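Local atomic coordinates of 2,5-dihydroxypyridine 5,6-dioxygenase (Pseudomonas putida KT2440, PDB entry 7CUP), a protein that catalyses the iron-dependent ring cleavage of 2,5-dihydroxypyridine by dioxygen, between carbons 5 and 6, giving N-formylmaleamate in aerobic nicotinate degradation. Residues 89-94 and 110-115; 127-132 and 189-194; 153-158 and 328-333; 199-204 and 311-316. One frame throughout, in Å; residues are numbered along the deposited sequence.

Contact 1 of 4, residues 89-94 and 110-115; sequences RALEAA and EQILKT
Leu91 and Glu92 pack against Ile112 and Thr115 in a helix-to-helix contact, where the C-terminal turns of helices 85-92 and 107-114 lie beside each other on a parallel beta-sheet. The backbones come nearest at Glu92 and Ile112, whose CA atoms are 5.4 Å apart. On the sheet side, Leu91 CD1 meets Ile112 CD1 at 4.0 Å; these methyls lie over the strands, with Leu91 also on Val57 and Leu30, and Ile112 on Ile119. Glu92 forms the outer layer. Its CG is anti to the carbonyl carbon (chi1 -73°) and the chain runs on extended, which carries the methylene across Ile112, with Glu92 CG 3.9 Å from Ile112 CG1. The side chains of Glu92 and Thr115 cross at about a right angle, and Glu92 CD sits 3.5 Å from the methyl CG2 of Thr115. No hydrogen bond joins the two segments directly: Glu92 OE1 forms a salt bridge with Arg89 NE at 3.6 Å, and Gln88 NE2 bonds both to Glu92 OE2 and, across the helices, to Gln111 OE1. Thr115 OG1 bonds to Ile112 O at 2.6 Å, in the carbonyl plane, and also to Thr117 OG1, consistent with its methyl being turned to Glu92. Neighbouring helices laid on one face of parallel strands are typical of an open alpha/beta sheet, here with the flavodoxin-like strand order 2-1-3-4-5.

Contact 2 of 4, residues 127-132 and 189-194; sequences EVLARM and HWPSGF
A loop with a cis Trp190-Pro191 peptide bond leaves the parallel-sheet strand 187-189 and packs its two rings against the end of helix 126-131, in a buried seam of the alpha/beta part of the fold. Pro191 is wedged among three side chains: its CB meets Met132 CB at 3.5 Å, its CG lies 4.1 Å from Val128 CG1, and its CD touches Leu129 CD2. Met132, the first residue to leave the helical conformation, bends at chi3 (-84°), which brings its terminal methyl CE back to the proline CG. The indole of Trp190 is fixed in two directions. Leu129 CD2 stands over one face in a CH-pi contact, 3.6 Å from the centroid of the five-membered ring and 7° off its normal, while Leu129 CB lies near CZ2. The polar edge is engaged as well, since Leu129 O lies in the ring plane, facing the indole N-H. Phe12 and Met11 of helix 5-18 pack against the same indole, tying a third element to this seam. Beyond the proline, one water joins the segments by donating to Met132 O at 2.8 Å and accepting from Ser192 N. Leu129 thus serves the tryptophan with both side chain and backbone, and the bond from Trp190 NE1 to Leu129 O measures 2.9 Å, its N-H...O angle 155°.

Contact 3 of 4, residues 153-158 and 328-333; sequences RSLHVR and IYLDDK
The ring of Tyr329 carries the guanidinium of Arg158 over one face, with Arg158 NH1 3.5 Å from Tyr329 CE1 and the two planes 33° apart, while the carbonyl oxygen of His156 lies near the ring's edge. A water in the ring plane joins the same two groups, bonding to Tyr329 OH and accepting from Arg158 NE. Arg158 reaches the tyrosine by bending at chi3 (-90°). The imidazole of His156, on the same side of the sheet, is bonded at its two nitrogens by His166 and Asp164 of the next strand. Beneath these groups strands 154-158 and 328-330 run antiparallel, neighbours in a five-stranded sheet. His156 and Tyr329 form the hydrogen-bonded pair, with His156 N to Tyr329 O at 2.7 Å and Tyr329 N to His156 O at 2.8 Å; Leu155 with Leu330 and Val157 with Ile328 are non-hydrogen-bonded pairs on the other face, where Leu155, Val157 and Ile328 touch Phe299. At the strand end Asp331 N bonds to Ser154 O, and its carboxylate turns back to the opposing backbone. Arg153 N is met by both oxygens, at 3.0 Å from Asp331 OD2 and 3.2 Å from Asp331 OD1, and Ser154 N adds a weak bond to OD2. An alanine in place of Asp331 lacks the carboxylate, and the amides of Arg153 and Ser154 would probably be left without that partner, freeing the strand end to move. A water links Ser154 OG to Asp331 O.

Contact 4 of 4, residues 199-204 and 311-316; sequences PNEDSA and GKRKTP
Glu201 bends at chi2 (66°), swinging its carboxylate toward the 311-316 loop, and Arg313 bends at chi3 (-61°), bringing its guanidinium to the same side as the carboxylate. The two charges approach without a direct hydrogen bond: Glu201 OE2 lies 4.0 Å from Arg313 NH1, a long salt bridge in which the oxygen stands well out of the guanidinium plane and no N-H points at it. A water makes the link that geometry denies the pair, accepting from Arg313 NH1 at 2.9 Å and donating to Glu201 OE2 at 3.3 Å. Lys312 takes part through its aliphatic chain, which crosses the glutamate obliquely and sets CD 3.6 Å from Glu201 OE2; its ammonium lies farther off, with Lys312 NZ 4.5 Å from Asp202 OD2, beyond a salt bridge. Both charged groups are anchored elsewhere: Glu201 OE1 bonds to Tyr172 OH, and Arg313 NE to Gly304 O. A glutamine in place of Glu201 would remove the negative charge facing Arg313 and would probably leave the guanidinium without its acidic mate on this side. Glu201 itself is the second residue of a type II turn from Asn200 to Ser203, in which a weak backbone bond joins Ser203 N to Asn200 O. Phe235 packs against both Asp202 and Arg313. The arginine side chain lies about 9 Å from the bound iron and from those of His265 and His318, two of its ligands. This is a water-mediated ion pair between two loops, in the wider surroundings of the dioxygenase's iron site.

In the fold
Four contacts illustrate how a fold with one parallel alpha/beta sheet and two antiparallel sheets is joined at points distant in sequence. Contact 1 closes first along the chain, on helices 85-92 and 107-114; contact 2 follows it, and both border the five-stranded parallel sheet, their centres 24 Å apart. Contact 3 pairs two strands of an antiparallel sheet, and its segments alternate with those of contact 2, so the chain passes between that sheet and the parallel one and back. In sequence, both segments of contact 4 fall between the two strands of contact 3; the two centres are 19 Å apart, nearest atoms about 5 Å. Contacts 2 and 4 lie on opposite sides of the chain's centre; contact 4 comes closer to the iron than contact 3.

Contact 1 of 4, residues 89-94 and 110-115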
# COMPACT_ATOMS: atom_id res chain seq x y z
N ARG A 89 10.82 -15.64 -24.68
CA ARG A 89 9.82 -15.68 -25.79
C ARG A 89 8.67 -14.72 -25.50
O ARG A 89 8.00 -14.27 -26.45
CB ARG A 89 9.27 -17.10 -26.01
CG ARG A 89 10.28 -18.13 -26.50
CD ARG A 89 10.42 -18.00 -27.99
NE ARG A 89 11.41 -18.83 -28.65
CZ ARG A 89 11.26 -20.11 -28.97
NH1 ARG A 89 10.18 -20.79 -28.62
NH2 ARG A 89 12.21 -20.73 -29.62
N ALA A 90 8.36 -14.46 -24.24
CA ALA A 90 7.26 -13.55 -23.85
C ALA A 90 7.64 -12.12 -24.25
O ALA A 90 6.75 -11.35 -24.68
CB ALA A 90 6.96 -13.68 -22.37
N LEU A 91 8.92 -11.81 -24.23
CA LEU A 91 9.45 -10.49 -24.67
C LEU A 91 9.60 -10.47 -26.19
O LEU A 91 9.25 -9.44 -26.79
CB LEU A 91 10.77 -10.24 -23.96
CG LEU A 91 10.67 -10.19 -22.43
CD1 LEU A 91 12.05 -10.02 -21.81
CD2 LEU A 91 9.76 -9.07 -21.97
N GLU A 92 10.09 -11.55 -26.80
CA GLU A 92 10.21 -11.69 -28.29
C GLU A 92 8.85 -11.52 -28.98
O GLU A 92 8.83 -11.08 -30.15
CB GLU A 92 10.80 -13.05 -28.64
CG GLU A 92 12.26 -13.10 -28.31
CD GLU A 92 12.92 -14.43 -28.62
OE1 GLU A 92 12.24 -15.36 -29.07
OE2 GLU A 92 14.12 -14.50 -28.42
N ALA A 93 7.77 -11.86 -28.29
CA ALA A 93 6.38 -11.68 -28.80
C ALA A 93 6.10 -10.22 -29.10
O ALA A 93 5.32 -9.97 -30.01
CB ALA A 93 5.38 -12.23 -27.80
N ALA A 94 6.69 -9.29 -28.34
CA ALA A 94 6.42 -7.84 -28.44
C ALA A 94 7.16 -7.22 -29.63
O ALA A 94 8.25 -7.71 -29.99
CB ALA A 94 6.83 -7.15 -27.15
N GLU A 110 20.44 -10.46 -26.71
CA GLU A 110 20.94 -10.44 -28.10
C GLU A 110 19.98 -11.23 -28.99
O GLU A 110 19.63 -10.73 -30.06
CB GLU A 110 22.35 -11.01 -28.15
CG GLU A 110 22.97 -10.94 -29.52
CD GLU A 110 23.38 -9.54 -29.94
OE1 GLU A 110 24.16 -9.44 -30.91
OE2 GLU A 110 22.96 -8.55 -29.28
N GLN A 111 19.52 -12.39 -28.53
CA GLN A 111 18.55 -13.25 -29.25
C GLN A 111 17.21 -12.51 -29.39
O GLN A 111 16.63 -12.56 -30.50
CB GLN A 111 18.44 -14.59 -28.54
CG GLN A 111 19.60 -15.52 -28.87
CD GLN A 111 19.68 -16.64 -27.86
OE1 GLN A 111 18.66 -17.07 -27.31
NE2 GLN A 111 20.88 -17.11 -27.58
N ILE A 112 16.75 -11.80 -28.36
CA ILE A 112 15.51 -10.97 -28.46
C ILE A 112 15.68 -9.97 -29.61
O ILE A 112 14.81 -9.92 -30.47
CB ILE A 112 15.12 -10.28 -27.13
CG1 ILE A 112 14.89 -11.30 -26.02
CG2 ILE A 112 13.90 -9.40 -27.35
CD1 ILE A 112 14.74 -10.69 -24.65
N LEU A 113 16.74 -9.18 -29.61
CA LEU A 113 16.99 -8.12 -30.64
C LEU A 113 17.10 -8.73 -32.06
O LEU A 113 16.56 -8.15 -33.04
CB LEU A 113 18.27 -7.38 -30.23
CG LEU A 113 18.20 -6.62 -28.90
CD1 LEU A 113 19.54 -5.98 -28.59
CD2 LEU A 113 17.11 -5.56 -28.94
N LYS A 114 17.77 -9.87 -32.16
CA LYS A 114 17.93 -10.68 -33.40
C LYS A 114 16.55 -11.06 -33.95
O LYS A 114 16.42 -11.16 -35.16
CB LYS A 114 18.80 -11.90 -33.08
CG LYS A 114 19.45 -12.58 -34.27
CD LYS A 114 20.02 -13.94 -33.95
CE LYS A 114 20.50 -14.68 -35.18
NZ LYS A 114 19.99 -16.07 -35.21
N THR A 115 15.52 -11.26 -33.13
CA THR A 115 14.17 -11.58 -33.68
C THR A 115 13.58 -10.35 -34.38
O THR A 115 12.57 -10.55 -35.03
CB THR A 115 13.12 -12.05 -32.66
OG1 THR A 115 12.80 -10.93 -31.82
CG2 THR A 115 13.54 -13.25 -31.84

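Contact 2 of 4, residues 127-132 and 189-194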
# COMPACT_ATOMS: atom_id res chain seq x y z
N GLU A 127 12.58 12.70 -13.08
CA GLU A 127 13.12 14.07 -13.25
C GLU A 127 14.31 14.03 -14.24
O GLU A 127 14.52 15.01 -14.99
CB GLU A 127 13.50 14.68 -11.90
CG GLU A 127 12.31 14.91 -10.96
CD GLU A 127 11.55 13.67 -10.48
OE1 GLU A 127 12.20 12.59 -10.36
OE2 GLU A 127 10.30 13.79 -10.23
N VAL A 128 15.12 12.98 -14.19
CA VAL A 128 16.30 12.81 -15.08
C VAL A 128 15.75 12.49 -16.47
O VAL A 128 16.29 13.05 -17.46
CB VAL A 128 17.20 11.69 -14.55
CG1 VAL A 128 18.32 11.31 -15.53
CG2 VAL A 128 17.77 12.07 -13.19
N LEU A 129 14.72 11.65 -16.53
CA LEU A 129 14.06 11.31 -17.81
C LEU A 129 13.54 12.59 -18.47
O LEU A 129 13.61 12.67 -19.72
CB LEU A 129 12.93 10.30 -17.59
CG LEU A 129 13.30 8.89 -17.15
CD1 LEU A 129 12.05 8.04 -17.13
CD2 LEU A 129 14.34 8.27 -18.06
N ALA A 130 13.02 13.56 -17.70
CA ALA A 130 12.45 14.83 -18.24
C ALA A 130 13.57 15.73 -18.73
O ALA A 130 13.44 16.31 -19.82
CB ALA A 130 11.58 15.55 -17.24
N ARG A 131 14.67 15.82 -17.97
CA ARG A 131 15.77 16.75 -18.28
C ARG A 131 16.49 16.31 -19.57
O ARG A 131 16.96 17.18 -20.27
CB ARG A 131 16.74 16.84 -17.10
CG ARG A 131 17.91 17.80 -17.31
CD ARG A 131 18.63 18.14 -16.01
NE ARG A 131 18.96 17.00 -15.15
CZ ARG A 131 20.02 16.22 -15.30
NH1 ARG A 131 20.83 16.37 -16.33
NH2 ARG A 131 20.24 15.25 -14.43
N MET A 132 16.62 14.99 -19.83
CA MET A 132 17.22 14.48 -21.09
C MET A 132 16.16 13.76 -21.94
O MET A 132 16.46 12.75 -22.53
CB MET A 132 18.43 13.59 -20.77
CG MET A 132 19.53 14.38 -20.15
SD MET A 132 20.91 13.41 -19.60
CE MET A 132 20.35 12.87 -17.98
N HIS A 189 18.64 3.53 -24.69
CA HIS A 189 18.47 3.85 -23.26
C HIS A 189 17.98 5.28 -23.18
O HIS A 189 18.71 6.16 -23.65
CB HIS A 189 19.82 3.71 -22.56
CG HIS A 189 19.77 3.88 -21.08
ND1 HIS A 189 20.92 3.85 -20.32
CD2 HIS A 189 18.76 4.13 -20.23
CE1 HIS A 189 20.59 4.01 -19.05
NE2 HIS A 189 19.29 4.19 -18.98
N TRP A 190 16.76 5.49 -22.70
CA TRP A 190 16.31 6.82 -22.30
C TRP A 190 16.70 7.05 -20.84
O TRP A 190 16.16 6.35 -19.99
CB TRP A 190 14.81 6.87 -22.52
CG TRP A 190 14.16 8.09 -21.98
CD1 TRP A 190 14.70 9.30 -21.65
CD2 TRP A 190 12.78 8.17 -21.68
NE1 TRP A 190 13.72 10.14 -21.20
CE2 TRP A 190 12.54 9.47 -21.20
CE3 TRP A 190 11.74 7.24 -21.76
CZ2 TRP A 190 11.26 9.89 -20.83
CZ3 TRP A 190 10.48 7.66 -21.39
CH2 TRP A 190 10.25 8.97 -20.95
N PRO A 191 17.65 7.95 -20.49
CA PRO A 191 18.32 8.89 -21.39
C PRO A 191 19.75 8.52 -21.81
O PRO A 191 20.38 7.70 -21.15
CB PRO A 191 18.47 10.10 -20.47
CG PRO A 191 18.87 9.47 -19.15
CD PRO A 191 18.19 8.12 -19.13
N SER A 192 20.26 9.14 -22.89
CA SER A 192 21.64 8.92 -23.39
C SER A 192 22.01 10.05 -24.35
O SER A 192 21.71 11.22 -24.02
CB SER A 192 21.80 7.52 -23.98
OG SER A 192 20.90 7.28 -25.06
N GLY A 193 22.68 9.74 -25.47
CA GLY A 193 23.28 10.78 -26.33
C GLY A 193 24.79 10.66 -26.39
O GLY A 193 25.46 11.64 -26.09
N PHE A 194 25.33 9.49 -26.78
CA PHE A 194 26.79 9.25 -26.91
C PHE A 194 27.05 8.02 -27.79
O PHE A 194 26.10 7.38 -28.30
CB PHE A 194 27.43 9.13 -25.53
CG PHE A 194 26.95 7.98 -24.68
CD1 PHE A 194 25.74 8.06 -23.99
CD2 PHE A 194 27.73 6.85 -24.51
CE1 PHE A 194 25.31 6.99 -23.20
CE2 PHE A 194 27.31 5.80 -23.69
CZ PHE A 194 26.09 5.87 -23.05
O HOH W 1 18.09 11.05 -23.96

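Contact 3 of 4, residues 153-158 and 328-333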
# COMPACT_ATOMS: atom_id res chain seq x y z
N ARG A 153 40.61 4.56 -37.99
CA ARG A 153 41.52 3.38 -37.96
C ARG A 153 42.18 3.28 -36.58
O ARG A 153 42.59 2.15 -36.19
CB ARG A 153 42.55 3.49 -39.09
CG ARG A 153 42.01 3.05 -40.45
CD ARG A 153 41.73 1.56 -40.50
NE ARG A 153 42.75 0.75 -41.18
CZ ARG A 153 43.80 0.14 -40.60
NH1 ARG A 153 44.04 0.25 -39.31
NH2 ARG A 153 44.63 -0.58 -41.35
N SER A 154 42.28 4.42 -35.88
CA SER A 154 42.76 4.55 -34.48
C SER A 154 41.95 5.64 -33.75
O SER A 154 41.50 6.62 -34.41
CB SER A 154 44.22 4.88 -34.45
OG SER A 154 44.42 6.26 -34.74
N LEU A 155 41.81 5.49 -32.43
CA LEU A 155 41.36 6.59 -31.53
C LEU A 155 42.53 6.98 -30.62
O LEU A 155 43.24 6.06 -30.16
CB LEU A 155 40.13 6.14 -30.74
CG LEU A 155 39.59 7.14 -29.71
CD1 LEU A 155 38.10 6.93 -29.49
CD2 LEU A 155 40.33 7.03 -28.39
N HIS A 156 42.73 8.28 -30.38
CA HIS A 156 43.82 8.76 -29.48
C HIS A 156 43.30 9.79 -28.47
O HIS A 156 42.59 10.75 -28.86
CB HIS A 156 45.04 9.29 -30.28
CG HIS A 156 46.31 9.19 -29.50
ND1 HIS A 156 47.20 8.13 -29.65
CD2 HIS A 156 46.81 9.96 -28.50
CE1 HIS A 156 48.21 8.27 -28.80
NE2 HIS A 156 47.99 9.39 -28.08
N VAL A 157 43.73 9.65 -27.21
CA VAL A 157 43.34 10.64 -26.17
C VAL A 157 44.58 11.27 -25.55
O VAL A 157 45.50 10.52 -25.16
CB VAL A 157 42.45 10.00 -25.10
CG1 VAL A 157 42.14 10.98 -23.98
CG2 VAL A 157 41.16 9.48 -25.74
N ARG A 158 44.54 12.59 -25.41
CA ARG A 158 45.54 13.40 -24.67
C ARG A 158 44.82 14.36 -23.71
O ARG A 158 43.79 14.94 -24.08
CB ARG A 158 46.44 14.15 -25.67
CG ARG A 158 47.29 13.24 -26.56
CD ARG A 158 48.46 13.92 -27.27
NE ARG A 158 48.12 14.47 -28.58
CZ ARG A 158 48.17 13.80 -29.75
NH1 ARG A 158 47.84 14.41 -30.88
NH2 ARG A 158 48.54 12.53 -29.79
N ILE A 328 40.46 14.41 -28.11
CA ILE A 328 40.15 13.07 -28.68
C ILE A 328 40.34 13.14 -30.19
O ILE A 328 39.68 14.03 -30.84
CB ILE A 328 38.73 12.60 -28.32
CG1 ILE A 328 38.39 12.79 -26.84
CG2 ILE A 328 38.56 11.15 -28.77
CD1 ILE A 328 36.93 12.53 -26.51
N TYR A 329 41.13 12.21 -30.71
CA TYR A 329 41.45 12.10 -32.16
C TYR A 329 40.99 10.75 -32.72
O TYR A 329 41.20 9.68 -32.07
CB TYR A 329 42.95 12.24 -32.42
CG TYR A 329 43.49 13.56 -31.95
CD1 TYR A 329 44.00 13.69 -30.66
CD2 TYR A 329 43.48 14.66 -32.77
CE1 TYR A 329 44.48 14.91 -30.21
CE2 TYR A 329 43.96 15.88 -32.33
CZ TYR A 329 44.46 16.00 -31.05
OH TYR A 329 44.92 17.20 -30.62
N LEU A 330 40.43 10.84 -33.93
CA LEU A 330 40.20 9.71 -34.86
C LEU A 330 41.26 9.81 -35.96
O LEU A 330 41.26 10.82 -36.70
CB LEU A 330 38.79 9.82 -35.42
CG LEU A 330 37.67 9.67 -34.39
CD1 LEU A 330 36.31 9.68 -35.07
CD2 LEU A 330 37.88 8.41 -33.56
N ASP A 331 42.16 8.82 -36.02
CA ASP A 331 43.42 8.98 -36.79
C ASP A 331 44.03 10.31 -36.32
O ASP A 331 44.25 10.43 -35.09
CB ASP A 331 43.10 8.80 -38.27
CG ASP A 331 42.40 7.47 -38.48
OD1 ASP A 331 41.32 7.48 -39.04
OD2 ASP A 331 42.93 6.45 -38.02
N ASP A 332 44.24 11.31 -37.19
CA ASP A 332 44.80 12.60 -36.71
C ASP A 332 43.78 13.71 -36.95
O ASP A 332 44.20 14.85 -37.16
CB ASP A 332 46.21 12.86 -37.26
CG ASP A 332 46.37 12.48 -38.72
OD1 ASP A 332 45.40 12.68 -39.47
OD2 ASP A 332 47.47 11.97 -39.07
N LYS A 333 42.50 13.38 -36.87
CA LYS A 333 41.37 14.33 -36.88
C LYS A 333 40.75 14.38 -35.48
O LYS A 333 40.23 13.34 -35.01
CB LYS A 333 40.35 13.91 -37.95
CG LYS A 333 39.10 14.78 -38.05
CD LYS A 333 39.37 16.23 -38.44
CE LYS A 333 38.10 17.02 -38.72
NZ LYS A 333 37.18 16.26 -39.60
O HOH W 2 45.16 8.40 -33.43
O HOH W 3 46.04 16.83 -28.23

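Contact 4 of 4, residues 199-204 and 311-316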
# COMPACT_ATOMS: atom_id res chain seq x y z
N PRO A 199 38.61 -1.15 -28.60
CA PRO A 199 39.91 -1.25 -29.26
C PRO A 199 40.09 -2.66 -29.84
O PRO A 199 39.51 -3.62 -29.31
CB PRO A 199 40.92 -1.00 -28.13
CG PRO A 199 40.18 -1.42 -26.86
CD PRO A 199 38.71 -1.14 -27.13
N ASN A 200 40.96 -2.79 -30.85
CA ASN A 200 41.40 -4.13 -31.36
C ASN A 200 41.91 -4.96 -30.19
O ASN A 200 42.43 -4.36 -29.21
CB ASN A 200 42.40 -3.97 -32.50
CG ASN A 200 41.79 -3.22 -33.66
OD1 ASN A 200 40.58 -3.22 -33.82
ND2 ASN A 200 42.61 -2.53 -34.43
N GLU A 201 41.77 -6.29 -30.26
CA GLU A 201 42.17 -7.22 -29.16
C GLU A 201 43.68 -7.00 -28.87
O GLU A 201 44.45 -6.78 -29.81
CB GLU A 201 41.70 -8.65 -29.51
CG GLU A 201 41.16 -9.46 -28.31
CD GLU A 201 39.86 -9.00 -27.65
OE1 GLU A 201 39.16 -8.17 -28.25
OE2 GLU A 201 39.55 -9.48 -26.51
N ASP A 202 44.06 -6.91 -27.59
CA ASP A 202 45.45 -6.81 -27.06
C ASP A 202 46.26 -5.65 -27.67
O ASP A 202 47.48 -5.79 -27.78
CB ASP A 202 46.20 -8.13 -27.25
CG ASP A 202 45.34 -9.33 -26.92
OD1 ASP A 202 44.92 -9.48 -25.73
OD2 ASP A 202 45.05 -10.10 -27.88
N SER A 203 45.63 -4.51 -27.95
CA SER A 203 46.23 -3.41 -28.75
C SER A 203 46.31 -2.08 -27.99
O SER A 203 47.22 -1.32 -28.31
CB SER A 203 45.46 -3.24 -30.00
OG SER A 203 45.17 -4.52 -30.52
N ALA A 204 45.36 -1.76 -27.09
CA ALA A 204 45.33 -0.42 -26.45
C ALA A 204 46.61 -0.22 -25.63
O ALA A 204 47.01 -1.16 -24.93
CB ALA A 204 44.10 -0.24 -25.60
N GLY A 311 34.11 -10.27 -27.88
CA GLY A 311 35.41 -10.31 -27.17
C GLY A 311 35.48 -11.52 -26.26
O GLY A 311 34.43 -12.18 -26.08
N LYS A 312 36.65 -11.76 -25.64
CA LYS A 312 36.95 -12.99 -24.86
C LYS A 312 36.47 -12.87 -23.41
O LYS A 312 36.19 -13.89 -22.78
CB LYS A 312 38.46 -13.27 -24.89
CG LYS A 312 39.03 -13.37 -26.30
CD LYS A 312 40.46 -12.93 -26.43
CE LYS A 312 41.45 -13.93 -25.87
NZ LYS A 312 42.81 -13.69 -26.41
N ARG A 313 36.34 -11.66 -22.90
CA ARG A 313 36.18 -11.42 -21.44
C ARG A 313 34.69 -11.47 -21.03
O ARG A 313 33.90 -10.69 -21.58
CB ARG A 313 36.87 -10.09 -21.13
CG ARG A 313 38.34 -10.07 -21.52
CD ARG A 313 39.06 -8.99 -20.74
NE ARG A 313 38.44 -7.72 -21.09
CZ ARG A 313 38.69 -7.04 -22.21
NH1 ARG A 313 39.58 -7.49 -23.09
NH2 ARG A 313 38.05 -5.91 -22.44
N LYS A 314 34.33 -12.34 -20.08
CA LYS A 314 32.95 -12.36 -19.51
C LYS A 314 32.96 -12.01 -18.01
O LYS A 314 31.96 -12.29 -17.33
CB LYS A 314 32.29 -13.71 -19.77
CG LYS A 314 32.87 -14.89 -18.99
CD LYS A 314 31.85 -15.99 -18.66
CE LYS A 314 30.87 -16.30 -19.78
NZ LYS A 314 31.54 -16.48 -21.09
N THR A 315 34.04 -11.41 -17.51
CA THR A 315 34.24 -11.09 -16.07
C THR A 315 33.11 -10.16 -15.61
O THR A 315 32.65 -9.33 -16.39
CB THR A 315 35.62 -10.47 -15.82
OG1 THR A 315 35.83 -10.35 -14.42
CG2 THR A 315 35.77 -9.11 -16.46
N PRO A 316 32.57 -10.33 -14.39
CA PRO A 316 31.47 -9.49 -13.93
C PRO A 316 31.89 -8.06 -13.56
O PRO A 316 31.04 -7.19 -13.57
CB PRO A 316 30.99 -10.20 -12.66
CG PRO A 316 32.22 -10.91 -12.16
CD PRO A 316 32.94 -11.35 -13.41
O HOH W 4 40.68 -10.19 -23.50